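Long-range contacts in UDP-N-Acetylenolpyruvylglucosamine Reductase (Thermus caldophilus, PDB 2GQT), which catalyses the FAD- and NADPH-dependent reduction of UDP-N-acetylenolpyruvylglucosamine to UDP-N-acetylmuramate, a step in building the bacterial cell wall: residues Tyr14-Val19 and Leu45-Asn50; Gln70-Lys75 and Pro85-Glu90; Ser97-Leu102 and Val165-Lys170; Gly198-Asn203 and Leu262-Trp267. All blocks are in the same frame, centred on the assembly; numbering follows the deposited sequence.

Contact 1: Tyr14-Val19 and Leu45-Asn50. With FAD (flavin-adenine dinucleotide), chain C.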
# COMPACT_ATOMS: atom_id res chain seq x y z
N TYR A 14 -4.53 2.87 12.06
CA TYR A 14 -3.56 3.28 11.03
C TYR A 14 -3.51 2.32 9.86
O TYR A 14 -2.56 2.34 9.08
CB TYR A 14 -2.16 3.38 11.63
CG TYR A 14 -2.03 4.54 12.57
CD1 TYR A 14 -2.43 4.43 13.89
CD2 TYR A 14 -1.50 5.75 12.13
CE1 TYR A 14 -2.32 5.50 14.76
CE2 TYR A 14 -1.38 6.83 13.00
CZ TYR A 14 -1.80 6.69 14.31
OH TYR A 14 -1.69 7.74 15.19
N THR A 15 -4.52 1.47 9.75
CA THR A 15 -4.62 0.52 8.66
C THR A 15 -6.00 0.62 8.07
O THR A 15 -6.99 0.89 8.78
CB THR A 15 -4.32 -0.93 9.09
OG1 THR A 15 -5.25 -1.34 10.12
CG2 THR A 15 -2.89 -1.08 9.59
N THR A 16 -6.09 0.42 6.76
CA THR A 16 -7.37 0.53 6.10
C THR A 16 -8.32 -0.60 6.55
O THR A 16 -9.53 -0.39 6.63
CB THR A 16 -7.22 0.64 4.56
OG1 THR A 16 -6.46 -0.46 4.07
CG2 THR A 16 -6.51 1.94 4.19
N LEU A 17 -7.77 -1.76 6.89
CA LEU A 17 -8.55 -2.87 7.45
C LEU A 17 -9.14 -2.57 8.85
O LEU A 17 -10.22 -3.06 9.19
CB LEU A 17 -7.72 -4.15 7.49
CG LEU A 17 -8.40 -5.46 7.89
CD1 LEU A 17 -9.64 -5.72 7.03
CD2 LEU A 17 -7.43 -6.60 7.77
N GLY A 18 -8.44 -1.79 9.65
CA GLY A 18 -8.95 -1.38 10.96
C GLY A 18 -8.73 -2.39 12.07
O GLY A 18 -9.50 -2.43 13.03
N VAL A 19 -7.69 -3.20 11.93
CA VAL A 19 -7.26 -4.12 12.98
C VAL A 19 -5.79 -3.89 13.26
O VAL A 19 -5.04 -3.43 12.38
CB VAL A 19 -7.54 -5.63 12.66
CG1 VAL A 19 -8.99 -5.85 12.28
CG2 VAL A 19 -6.61 -6.15 11.56
N LEU A 45 5.74 2.31 8.17
CA LEU A 45 4.32 2.29 7.90
C LEU A 45 3.98 3.34 6.85
O LEU A 45 4.32 4.52 7.02
CB LEU A 45 3.54 2.58 9.19
CG LEU A 45 2.03 2.78 9.13
CD1 LEU A 45 1.31 1.49 8.75
CD2 LEU A 45 1.56 3.32 10.47
N GLY A 46 3.31 2.91 5.78
CA GLY A 46 2.79 3.83 4.77
C GLY A 46 1.35 4.15 5.12
O GLY A 46 1.04 4.47 6.27
N ASN A 47 0.45 4.03 4.15
CA ASN A 47 -0.97 4.26 4.41
C ASN A 47 -1.68 3.06 5.05
O ASN A 47 -2.89 3.12 5.28
CB ASN A 47 -1.69 4.70 3.14
CG ASN A 47 -2.97 5.46 3.44
OD1 ASN A 47 -3.01 6.30 4.35
ND2 ASN A 47 -4.01 5.18 2.67
N GLY A 48 -0.94 2.00 5.36
CA GLY A 48 -1.52 0.84 6.03
C GLY A 48 -2.55 0.09 5.20
O GLY A 48 -3.41 -0.57 5.79
N SER A 49 -2.47 0.18 3.86
CA SER A 49 -3.49 -0.41 3.00
C SER A 49 -3.18 -1.82 2.53
O SER A 49 -4.02 -2.44 1.88
CB SER A 49 -3.81 0.50 1.81
OG SER A 49 -2.73 0.61 0.89
N ASN A 50 -1.99 -2.34 2.83
CA ASN A 50 -1.71 -3.76 2.55
C ASN A 50 -1.37 -4.58 3.78
O ASN A 50 -0.91 -5.73 3.66
CB ASN A 50 -0.62 -3.93 1.48
CG ASN A 50 -0.61 -5.35 0.89
OD1 ASN A 50 0.44 -6.00 0.82
ND2 ASN A 50 -1.78 -5.84 0.52
PA FAD C . 1.51 -0.15 3.84
O1A FAD C . 0.34 -1.05 3.79
O2A FAD C . 1.62 0.88 4.90
O5B FAD C . 2.86 -0.98 3.85
C5B FAD C . 3.03 -2.05 2.91
C4B FAD C . 4.49 -2.46 2.86
O4B FAD C . 5.26 -1.35 2.35
C3B FAD C . 5.09 -2.81 4.22
O3B FAD C . 6.10 -3.80 4.01
C2B FAD C . 5.73 -1.49 4.64
O2B FAD C . 6.80 -1.68 5.57
C1B FAD C . 6.28 -1.01 3.32
N9A FAD C . 6.52 0.45 3.22
C8A FAD C . 5.61 1.42 3.37
N7A FAD C . 6.20 2.60 3.18
C5A FAD C . 7.49 2.38 2.89
C6A FAD C . 8.60 3.19 2.62
N6A FAD C . 8.53 4.52 2.57
N1A FAD C . 9.78 2.59 2.37
C2A FAD C . 9.91 1.25 2.41
N3A FAD C . 8.89 0.44 2.68
C4A FAD C . 7.69 1.00 2.92
N1 FAD C . -2.50 -2.84 -4.59
C2 FAD C . -2.18 -2.94 -5.93
O2 FAD C . -1.06 -3.30 -6.26
N3 FAD C . -3.14 -2.66 -6.90
C4 FAD C . -4.42 -2.26 -6.55
O4 FAD C . -5.25 -2.01 -7.44
C4X FAD C . -4.73 -2.15 -5.20
N5 FAD C . -6.01 -1.76 -4.81
C5X FAD C . -6.30 -1.59 -3.45
C6 FAD C . -7.56 -1.13 -3.07
C7 FAD C . -7.87 -0.94 -1.73
C7M FAD C . -9.26 -0.43 -1.34
C8 FAD C . -6.90 -1.23 -0.76
C8M FAD C . -7.23 -1.03 0.73
C9 FAD C . -5.65 -1.69 -1.13
C9A FAD C . -5.33 -1.88 -2.48
N10 FAD C . -4.06 -2.35 -2.87
C10 FAD C . -3.77 -2.45 -4.23
C1' FAD C . -3.03 -2.77 -1.89
C2' FAD C . -2.19 -1.59 -1.38
O2' FAD C . -2.86 -0.34 -1.62
C3' FAD C . -0.81 -1.53 -2.04
O3' FAD C . -0.07 -2.71 -1.73
C4' FAD C . -0.03 -0.28 -1.62
O4' FAD C . 1.14 -0.15 -2.43
C5' FAD C . 0.38 -0.28 -0.15
O5' FAD C . 0.90 1.01 0.14
P FAD C . 0.76 1.61 1.62
O1P FAD C . 1.44 2.92 1.60
O2P FAD C . -0.63 1.51 2.12
O3P FAD C . 1.71 0.57 2.39
O HOH W 1 -1.00 4.47 8.26
O HOH W 2 -5.08 -2.83 6.04
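Thr16 and Ser49 meet with their hydroxyls in the same rotamer, each set between its own backbone N and carbonyl carbon (chi1 55° for Thr16, 68° for Ser49). In Thr16 this lays OG1 against the Ser49 backbone, with OG1 to CA 3.2 Å, while the hydroxyl is bonded to the carbonyl of Ser196. In Ser49 it brings OG to the cofactor, where it is hydrogen-bonded to both O2' and O2P of FAD, 2.6 Å from O2P; Pro106 O is a further partner. A short hydroxyl side chain suits each place, since both oxygens sit close to the main chain and can reach partners lying close by.

The direct backbone bond between the segments runs from Thr16 N to Gly48 O (3.0 Å, 160° at the hydrogen). A water spans the gap beside it, accepting from Leu17 N and donating to the same Gly48 O. Gly48 has positive phi and no side chain, which lets Tyr14 O and Thr15 CA come close; Gly48 CA points a hydrogen at Tyr14 O, 3.6 Å away. At the far end Tyr14 CB rests on Leu45 CD2 at 3.9 Å, and the two side chains continue onto strands 22-28 and 61-65.

Consecutive amides of 45-50 face the cofactor: Gly46 N and Gly48 N share O2A, Asn47 N takes O1P, Ser49 N takes O2P and Asn50 N takes O1A. Gly46, bare of a side chain, leaves space for O1P. This row of main-chain N-H groups is the glycine-rich diphosphate-binding loop of the PCMH-type FAD-binding fold, backed here by 14-19.

Contact 2: Gln70-Lys75 and Pro85-Glu90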
# COMPACT_ATOMS: atom_id res chain seq x y z
N GLN A 70 6.61 14.56 2.85
CA GLN A 70 5.25 14.70 2.31
C GLN A 70 5.14 15.86 1.31
O GLN A 70 4.06 16.16 0.79
CB GLN A 70 4.25 14.93 3.46
CG GLN A 70 3.70 13.71 4.16
CD GLN A 70 2.72 14.10 5.25
OE1 GLN A 70 1.54 13.75 5.21
NE2 GLN A 70 3.20 14.89 6.21
N THR A 71 6.23 16.54 1.05
CA THR A 71 6.19 17.58 0.03
C THR A 71 6.56 16.99 -1.33
O THR A 71 7.23 15.95 -1.42
CB THR A 71 7.08 18.77 0.38
OG1 THR A 71 8.43 18.34 0.41
CG2 THR A 71 6.73 19.34 1.74
N TYR A 72 6.12 17.64 -2.40
CA TYR A 72 6.25 17.08 -3.73
C TYR A 72 6.27 18.15 -4.81
O TYR A 72 5.70 19.24 -4.65
CB TYR A 72 5.13 16.06 -4.03
CG TYR A 72 3.75 16.69 -4.09
CD1 TYR A 72 3.19 17.09 -5.30
CD2 TYR A 72 3.02 16.92 -2.92
CE1 TYR A 72 1.94 17.69 -5.35
CE2 TYR A 72 1.77 17.51 -2.97
CZ TYR A 72 1.23 17.89 -4.19
OH TYR A 72 -0.01 18.48 -4.24
N ASP A 73 6.92 17.81 -5.91
CA ASP A 73 6.86 18.59 -7.14
C ASP A 73 6.76 17.54 -8.25
O ASP A 73 7.66 16.71 -8.38
CB ASP A 73 8.15 19.42 -7.28
CG ASP A 73 8.15 20.34 -8.49
OD1 ASP A 73 7.48 20.05 -9.49
OD2 ASP A 73 8.86 21.37 -8.43
N LEU A 74 5.68 17.55 -9.02
CA LEU A 74 5.51 16.54 -10.08
C LEU A 74 6.66 16.49 -11.08
O LEU A 74 6.92 15.44 -11.67
CB LEU A 74 4.22 16.76 -10.85
CG LEU A 74 2.92 16.42 -10.14
CD1 LEU A 74 1.78 16.95 -10.97
CD2 LEU A 74 2.76 14.91 -9.89
N LYS A 75 7.32 17.62 -11.27
CA LYS A 75 8.43 17.71 -12.22
C LYS A 75 9.78 17.67 -11.51
O LYS A 75 10.83 17.91 -12.12
CB LYS A 75 8.28 18.97 -13.07
CG LYS A 75 7.08 18.94 -14.02
CD LYS A 75 6.90 20.25 -14.77
CE LYS A 75 5.81 20.14 -15.82
NZ LYS A 75 6.11 19.10 -16.85
N PRO A 85 -2.94 8.66 -4.26
CA PRO A 85 -4.16 9.25 -4.82
C PRO A 85 -4.10 10.76 -5.07
O PRO A 85 -4.74 11.25 -6.01
CB PRO A 85 -5.23 8.90 -3.78
CG PRO A 85 -4.72 7.66 -3.12
CD PRO A 85 -3.23 7.85 -3.06
N LEU A 86 -3.34 11.49 -4.25
CA LEU A 86 -3.13 12.91 -4.49
C LEU A 86 -2.37 13.12 -5.80
O LEU A 86 -2.77 13.92 -6.64
CB LEU A 86 -2.38 13.55 -3.32
CG LEU A 86 -1.98 15.01 -3.51
CD1 LEU A 86 -3.20 15.92 -3.70
CD2 LEU A 86 -1.15 15.47 -2.35
N LEU A 87 -1.26 12.40 -5.96
CA LEU A 87 -0.44 12.54 -7.15
C LEU A 87 -1.19 12.18 -8.43
O LEU A 87 -1.03 12.86 -9.44
CB LEU A 87 0.82 11.72 -7.02
CG LEU A 87 1.74 12.17 -5.89
CD1 LEU A 87 2.75 11.10 -5.63
CD2 LEU A 87 2.43 13.49 -6.21
N VAL A 88 -2.02 11.14 -8.39
CA VAL A 88 -2.83 10.78 -9.56
C VAL A 88 -3.67 11.98 -10.02
O VAL A 88 -3.71 12.31 -11.22
CB VAL A 88 -3.72 9.55 -9.26
CG1 VAL A 88 -4.74 9.33 -10.36
CG2 VAL A 88 -2.85 8.29 -9.06
N GLN A 89 -4.35 12.63 -9.09
CA GLN A 89 -5.21 13.77 -9.44
C GLN A 89 -4.39 15.00 -9.82
O GLN A 89 -4.75 15.72 -10.75
CB GLN A 89 -6.18 14.09 -8.30
CG GLN A 89 -7.14 12.97 -7.94
CD GLN A 89 -8.01 12.52 -9.10
OE1 GLN A 89 -8.42 13.33 -9.94
NE2 GLN A 89 -8.30 11.22 -9.14
N GLU A 90 -3.29 15.23 -9.12
CA GLU A 90 -2.42 16.36 -9.44
C GLU A 90 -1.82 16.24 -10.84
O GLU A 90 -1.70 17.24 -11.55
CB GLU A 90 -1.31 16.50 -8.41
CG GLU A 90 -1.78 16.96 -7.05
CD GLU A 90 -2.12 18.43 -7.04
OE1 GLU A 90 -3.11 18.80 -7.69
OE2 GLU A 90 -1.37 19.18 -6.38
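Leu87 CD2 lies at the apolar centre, touching both Tyr72 CD1 (3.8 Å) and Leu74 CD2 (4.0 Å). Its side chain runs antiparallel to each of the two, passing alongside them, so that one branched methyl serves two neighbours. A second helix leucine, Leu86, crosses the tyrosine at about a right angle and puts CD2 3.6 Å from Tyr72 CE2, so the ring is held near two diagonal corners. Leu74 reaches one turn further along the helix, where CD1 meets Glu90 O at 3.5 Å and lies against the aliphatic base of that glutamate.

With CG between the backbone N and the carbonyl carbon (chi1 65°), the Tyr72 ring continues the course of CB toward the helix. At the polar edge Tyr72 OH donates to Glu90 OE2 over 2.6 Å. The acceptor is met on its anti side, 23° out of the carboxylate plane, and ring and carboxylate are turned 73° apart. Glu90 bends at chi2 to bring its acid to the phenol, while its other oxygen, OE1, forms a salt bridge with Arg93 in the next turn; two partners thus fix the carboxylate. Tyrosine suits this border of the contact, offering a flat apolar ring to the leucines and a hydroxyl to the acid.

Between Tyr72 and Leu74, Asp73 OD1 accepts from Lys75 N in an Asx turn. The arrangement is a surface loop laid across one stripe of a helix: Leu86, Leu87 and Glu90 of helix 84-93 are covered by the connection between strands 61-65 and 77-79 of the FAD-binding domain.

Contact 3: Ser97-Leu102 and Val165-Lys170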
# COMPACT_ATOMS: atom_id res chain seq x y z
N SER A 97 0.70 12.78 -17.96
CA SER A 97 0.25 11.40 -18.07
C SER A 97 1.31 10.43 -17.54
O SER A 97 2.51 10.68 -17.65
CB SER A 97 -0.07 11.10 -19.53
OG SER A 97 -0.49 9.77 -19.73
N GLY A 98 0.85 9.34 -16.95
CA GLY A 98 1.76 8.31 -16.46
C GLY A 98 1.31 7.66 -15.17
O GLY A 98 1.84 6.63 -14.77
N LEU A 99 0.33 8.28 -14.50
CA LEU A 99 -0.18 7.72 -13.25
C LEU A 99 -1.60 7.19 -13.34
O LEU A 99 -2.12 6.69 -12.34
CB LEU A 99 -0.09 8.76 -12.12
CG LEU A 99 1.25 9.44 -11.84
CD1 LEU A 99 1.09 10.40 -10.68
CD2 LEU A 99 2.36 8.43 -11.54
N GLU A 100 -2.24 7.29 -14.51
CA GLU A 100 -3.66 6.97 -14.62
C GLU A 100 -3.99 5.55 -14.17
O GLU A 100 -5.04 5.30 -13.57
CB GLU A 100 -4.17 7.17 -16.05
CG GLU A 100 -3.99 8.56 -16.61
CD GLU A 100 -2.75 8.69 -17.47
OE1 GLU A 100 -1.71 8.12 -17.10
OE2 GLU A 100 -2.82 9.37 -18.53
N GLY A 101 -3.09 4.61 -14.47
CA GLY A 101 -3.28 3.21 -14.12
C GLY A 101 -3.16 2.91 -12.64
O GLY A 101 -3.40 1.78 -12.22
N LEU A 102 -2.81 3.92 -11.86
CA LEU A 102 -2.65 3.77 -10.41
C LEU A 102 -3.84 4.34 -9.65
O LEU A 102 -3.85 4.34 -8.42
CB LEU A 102 -1.33 4.41 -9.95
CG LEU A 102 -0.10 3.98 -10.75
CD1 LEU A 102 1.13 4.75 -10.30
CD2 LEU A 102 0.15 2.47 -10.67
N VAL A 165 10.98 10.10 -4.60
CA VAL A 165 11.08 9.59 -5.97
C VAL A 165 11.04 10.72 -6.99
O VAL A 165 10.58 11.82 -6.69
CB VAL A 165 9.96 8.55 -6.31
CG1 VAL A 165 9.92 7.42 -5.30
CG2 VAL A 165 8.59 9.22 -6.43
N ARG A 166 11.48 10.41 -8.20
CA ARG A 166 11.22 11.22 -9.38
C ARG A 166 10.31 10.40 -10.26
O ARG A 166 10.54 9.22 -10.46
CB ARG A 166 12.50 11.55 -10.13
CG ARG A 166 13.54 12.31 -9.34
CD ARG A 166 14.64 12.79 -10.26
NE ARG A 166 14.06 13.67 -11.27
CZ ARG A 166 14.10 15.00 -11.24
NH1 ARG A 166 14.76 15.62 -10.27
NH2 ARG A 166 13.51 15.70 -12.20
N LEU A 167 9.28 11.05 -10.78
CA LEU A 167 8.28 10.39 -11.61
C LEU A 167 8.59 10.53 -13.09
O LEU A 167 9.20 11.52 -13.52
CB LEU A 167 6.88 10.93 -11.29
CG LEU A 167 6.39 10.79 -9.85
CD1 LEU A 167 5.06 11.52 -9.67
CD2 LEU A 167 6.24 9.34 -9.42
N LYS A 168 8.14 9.54 -13.86
CA LYS A 168 8.28 9.55 -15.31
C LYS A 168 6.92 9.91 -15.90
O LYS A 168 6.01 9.08 -15.93
CB LYS A 168 8.73 8.17 -15.79
CG LYS A 168 8.99 8.08 -17.28
CD LYS A 168 9.30 6.65 -17.68
CE LYS A 168 9.48 6.52 -19.18
NZ LYS A 168 9.81 5.12 -19.56
N LEU A 169 6.77 11.16 -16.32
CA LEU A 169 5.49 11.67 -16.81
C LEU A 169 5.65 12.35 -18.15
O LEU A 169 6.74 12.85 -18.48
CB LEU A 169 4.88 12.65 -15.80
CG LEU A 169 4.74 12.19 -14.35
CD1 LEU A 169 4.35 13.34 -13.44
CD2 LEU A 169 3.74 11.04 -14.23
N LYS A 170 4.57 12.39 -18.92
CA LYS A 170 4.58 12.92 -20.28
C LYS A 170 3.37 13.83 -20.49
O LYS A 170 2.27 13.53 -20.02
CB LYS A 170 4.55 11.78 -21.29
CG LYS A 170 5.17 12.12 -22.65
CD LYS A 170 6.68 11.85 -22.66
CE LYS A 170 7.00 10.39 -23.02
NZ LYS A 170 6.79 10.10 -24.47
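Ser97 and Lys170 form an antiparallel hydrogen-bonded pair. Ser97 N gives a nearly straight bond to Lys170 O (2.7 Å, 171° at the hydrogen), and Lys170 N returns one to Ser97 O at 3.0 Å. Leu169 CA adds a CA-H contact to the same Ser97 O, 3.3 Å away. Next to this pair Leu169 CD2 packs on Leu99 CG at 3.8 Å, the two side chains meeting at a slant, and Leu99 CD1 reaches Leu167 CD1 at 4.2 Å. Gly98 makes the turn between pair and leucines; having no side chain, it fits beside Lys168 O and Leu169 CD2.

Glu100 sets the turn from behind. Ser97 OG, anti to its own N (chi1 179°), donates to the syn lone pair of Glu100 OE2 at 2.7 Å, and Gly98 N meets Glu100 OE1 from above the carboxylate plane at 2.8 Å. Arg180 completes this buried acid with a salt bridge to OE2.

Further out, helix 174-187 supplies Ile177 beside Ser97 and Glu100. Leu99 leans on Leu87, Val88 and Ala91 of helix 84-93, while strand 161-171 pairs with strands 77-79 and 128-135, carrying the sheet past the short strand 96-97.

Contact 4: Gly198-Asn203 and Leu262-Trp267. With FAD (flavin-adenine dinucleotide), chain C.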
# COMPACT_ATOMS: atom_id res chain seq x y z
N GLY A 198 -7.65 -4.15 0.62
CA GLY A 198 -7.60 -4.49 -0.80
C GLY A 198 -7.70 -5.98 -0.99
O GLY A 198 -8.11 -6.69 -0.07
N CYS A 199 -7.32 -6.46 -2.17
CA CYS A 199 -7.36 -7.88 -2.47
C CYS A 199 -6.64 -8.70 -1.39
O CYS A 199 -5.44 -8.50 -1.15
CB CYS A 199 -6.76 -8.15 -3.86
SG CYS A 199 -7.78 -7.57 -5.26
N ALA A 200 -7.39 -9.58 -0.72
CA ALA A 200 -6.84 -10.46 0.32
C ALA A 200 -5.83 -11.43 -0.25
O ALA A 200 -4.76 -11.63 0.34
CB ALA A 200 -7.97 -11.23 1.01
N PHE A 201 -6.18 -12.04 -1.38
CA PHE A 201 -5.42 -13.14 -1.95
C PHE A 201 -4.77 -12.78 -3.28
O PHE A 201 -5.27 -11.91 -4.00
CB PHE A 201 -6.31 -14.38 -2.11
CG PHE A 201 -6.81 -14.93 -0.81
CD1 PHE A 201 -8.10 -14.67 -0.37
CD2 PHE A 201 -5.98 -15.70 -0.00
CE1 PHE A 201 -8.56 -15.17 0.85
CE2 PHE A 201 -6.43 -16.20 1.22
CZ PHE A 201 -7.72 -15.94 1.64
N LYS A 202 -3.67 -13.47 -3.57
CA LYS A 202 -3.04 -13.47 -4.88
C LYS A 202 -3.83 -14.35 -5.85
O LYS A 202 -4.55 -15.25 -5.42
CB LYS A 202 -1.63 -14.05 -4.79
CG LYS A 202 -0.63 -13.23 -4.00
CD LYS A 202 0.73 -13.92 -3.96
CE LYS A 202 1.82 -12.99 -3.44
NZ LYS A 202 1.67 -12.72 -1.99
N ASN A 203 -3.67 -14.11 -7.14
CA ASN A 203 -4.25 -14.99 -8.16
C ASN A 203 -3.31 -16.13 -8.55
O ASN A 203 -2.13 -15.89 -8.82
CB ASN A 203 -4.65 -14.18 -9.40
CG ASN A 203 -5.72 -13.15 -9.12
OD1 ASN A 203 -6.57 -13.32 -8.24
ND2 ASN A 203 -5.71 -12.06 -9.88
N LEU A 262 -1.87 -15.36 0.60
CA LEU A 262 -2.20 -13.98 0.98
C LEU A 262 -1.43 -12.96 0.17
O LEU A 262 -0.22 -13.10 -0.05
CB LEU A 262 -1.91 -13.74 2.46
CG LEU A 262 -2.97 -14.11 3.48
CD1 LEU A 262 -2.46 -13.73 4.86
CD2 LEU A 262 -4.29 -13.40 3.18
N GLU A 263 -2.13 -11.92 -0.25
CA GLU A 263 -1.51 -10.74 -0.84
C GLU A 263 -1.08 -9.78 0.28
O GLU A 263 -0.04 -9.11 0.18
CB GLU A 263 -2.48 -10.06 -1.80
CG GLU A 263 -1.99 -8.77 -2.46
CD GLU A 263 -0.95 -8.99 -3.55
OE1 GLU A 263 -0.45 -10.11 -3.73
OE2 GLU A 263 -0.60 -8.00 -4.24
N TRP A 264 -1.87 -9.72 1.36
CA TRP A 264 -1.52 -8.89 2.51
C TRP A 264 -0.23 -9.31 3.15
O TRP A 264 0.12 -10.50 3.15
CB TRP A 264 -2.56 -8.98 3.62
CG TRP A 264 -3.92 -8.58 3.27
CD1 TRP A 264 -4.30 -7.62 2.38
CD2 TRP A 264 -5.11 -9.12 3.83
NE1 TRP A 264 -5.67 -7.53 2.35
CE2 TRP A 264 -6.19 -8.44 3.24
CE3 TRP A 264 -5.37 -10.12 4.78
CZ2 TRP A 264 -7.51 -8.74 3.55
CZ3 TRP A 264 -6.67 -10.40 5.09
CH2 TRP A 264 -7.73 -9.71 4.49
N GLU A 265 0.47 -8.35 3.73
CA GLU A 265 1.58 -8.63 4.61
C GLU A 265 1.09 -8.62 6.04
O GLU A 265 0.36 -7.70 6.45
CB GLU A 265 2.64 -7.57 4.43
CG GLU A 265 3.85 -7.76 5.32
CD GLU A 265 4.91 -6.71 5.08
OE1 GLU A 265 4.84 -6.00 4.06
OE2 GLU A 265 5.82 -6.61 5.93
N VAL A 266 1.49 -9.63 6.80
CA VAL A 266 1.13 -9.77 8.20
C VAL A 266 2.25 -9.21 9.08
O VAL A 266 3.43 -9.51 8.88
CB VAL A 266 0.85 -11.25 8.57
CG1 VAL A 266 0.53 -11.38 10.06
CG2 VAL A 266 -0.30 -11.82 7.73
N TRP A 267 1.87 -8.37 10.04
CA TRP A 267 2.75 -7.89 11.10
C TRP A 267 2.22 -8.46 12.41
O TRP A 267 1.02 -8.47 12.63
CB TRP A 267 2.66 -6.36 11.18
CG TRP A 267 3.45 -5.61 10.16
CD1 TRP A 267 4.04 -6.10 9.03
CD2 TRP A 267 3.70 -4.20 10.17
NE1 TRP A 267 4.67 -5.08 8.35
CE2 TRP A 267 4.47 -3.90 9.03
CE3 TRP A 267 3.36 -3.16 11.05
CZ2 TRP A 267 4.90 -2.60 8.74
CZ3 TRP A 267 3.79 -1.88 10.77
CH2 TRP A 267 4.56 -1.61 9.62
PA FAD C . 1.51 -0.15 3.84
O1A FAD C . 0.34 -1.05 3.79
O2A FAD C . 1.62 0.88 4.90
O5B FAD C . 2.86 -0.98 3.85
C5B FAD C . 3.03 -2.05 2.91
C4B FAD C . 4.49 -2.46 2.86
O4B FAD C . 5.26 -1.35 2.35
C3B FAD C . 5.09 -2.81 4.22
O3B FAD C . 6.10 -3.80 4.01
C2B FAD C . 5.73 -1.49 4.64
O2B FAD C . 6.80 -1.68 5.57
C1B FAD C . 6.28 -1.01 3.32
N9A FAD C . 6.52 0.45 3.22
C8A FAD C . 5.61 1.42 3.37
N7A FAD C . 6.20 2.60 3.18
C5A FAD C . 7.49 2.38 2.89
C6A FAD C . 8.60 3.19 2.62
N6A FAD C . 8.53 4.52 2.57
N1A FAD C . 9.78 2.59 2.37
C2A FAD C . 9.91 1.25 2.41
N3A FAD C . 8.89 0.44 2.68
C4A FAD C . 7.69 1.00 2.92
N1 FAD C . -2.50 -2.84 -4.59
C2 FAD C . -2.18 -2.94 -5.93
O2 FAD C . -1.06 -3.30 -6.26
N3 FAD C . -3.14 -2.66 -6.90
C4 FAD C . -4.42 -2.26 -6.55
O4 FAD C . -5.25 -2.01 -7.44
C4X FAD C . -4.73 -2.15 -5.20
N5 FAD C . -6.01 -1.76 -4.81
C5X FAD C . -6.30 -1.59 -3.45
C6 FAD C . -7.56 -1.13 -3.07
C7 FAD C . -7.87 -0.94 -1.73
C7M FAD C . -9.26 -0.43 -1.34
C8 FAD C . -6.90 -1.23 -0.76
C8M FAD C . -7.23 -1.03 0.73
C9 FAD C . -5.65 -1.69 -1.13
C9A FAD C . -5.33 -1.88 -2.48
N10 FAD C . -4.06 -2.35 -2.87
C10 FAD C . -3.77 -2.45 -4.23
C1' FAD C . -3.03 -2.77 -1.89
C2' FAD C . -2.19 -1.59 -1.38
O2' FAD C . -2.86 -0.34 -1.62
C3' FAD C . -0.81 -1.53 -2.04
O3' FAD C . -0.07 -2.71 -1.73
C4' FAD C . -0.03 -0.28 -1.62
O4' FAD C . 1.14 -0.15 -2.43
C5' FAD C . 0.38 -0.28 -0.15
O5' FAD C . 0.90 1.01 0.14
P FAD C . 0.76 1.61 1.62
O1P FAD C . 1.44 2.92 1.60
O2P FAD C . -0.63 1.51 2.12
O3P FAD C . 1.71 0.57 2.39
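Lys202 curls back at its last torsion (chi4 70°) to give its ammonium group to a backbone carbonyl: NZ to Leu262 O is 2.7 Å, whereas the salt bridge from NZ to Glu263 OE1 is long, at 3.8 Å. The lysine chain crosses the glutamate at about a right angle, its methylenes passing close to OE1. Beside it Glu263 N donates to Ala200 O at 2.7 Å, within the single bridge between Phe201 and Leu262.

Ala200 lies over one face of the Trp264 indole, with CB 3.6 Å from CZ2 and CA above the five-membered ring in a CH-pi contact. A residue this small lets the backbone come down onto the ring. Here two loops of the C-terminal domain of the MurB family are joined beside the active site, since Cys199, the probable proton donor, precedes Ala200, and Glu263 touches Arg152, the other probable active-site residue. Elsewhere in the contact, Phe201 CE2 meets Leu262 CD2 at 4.0 Å, and both side chains pack on Val251 of helix 244-257.

Toward the cofactor Gly198 N comes 3.2 Å from FAD C8M, where the lack of a side chain spares the isoalloxazine. Glu265 OE1 accepts from FAD O3B at 2.5 Å, and Trp267 NE1 donates to Glu265 OE2.

In the fold
Contacts 1 and 4 line the FAD site and touch each other: a probable backbone bond between Asn50 and Glu265 lies at the start of the pairing of strands 51-53 and 265-267. Contact 1 works largely through main-chain amides, while contact 4 adds an indole, a lysine and carboxylates; both place glycines where the cofactor comes close. Contacts 2 and 3 lie together, away from the annotated sites; they share helix 84-93, since Leu87 and Val88 meet Leu99. There leucines do most of the packing, beside a carboxylate in each and, in contact 3, a backbone-bonded strand pair. Contact 2 is a surface contact, whereas the others are partly buried. Contact 4 sits across the chain's centre from contacts 2 and 3.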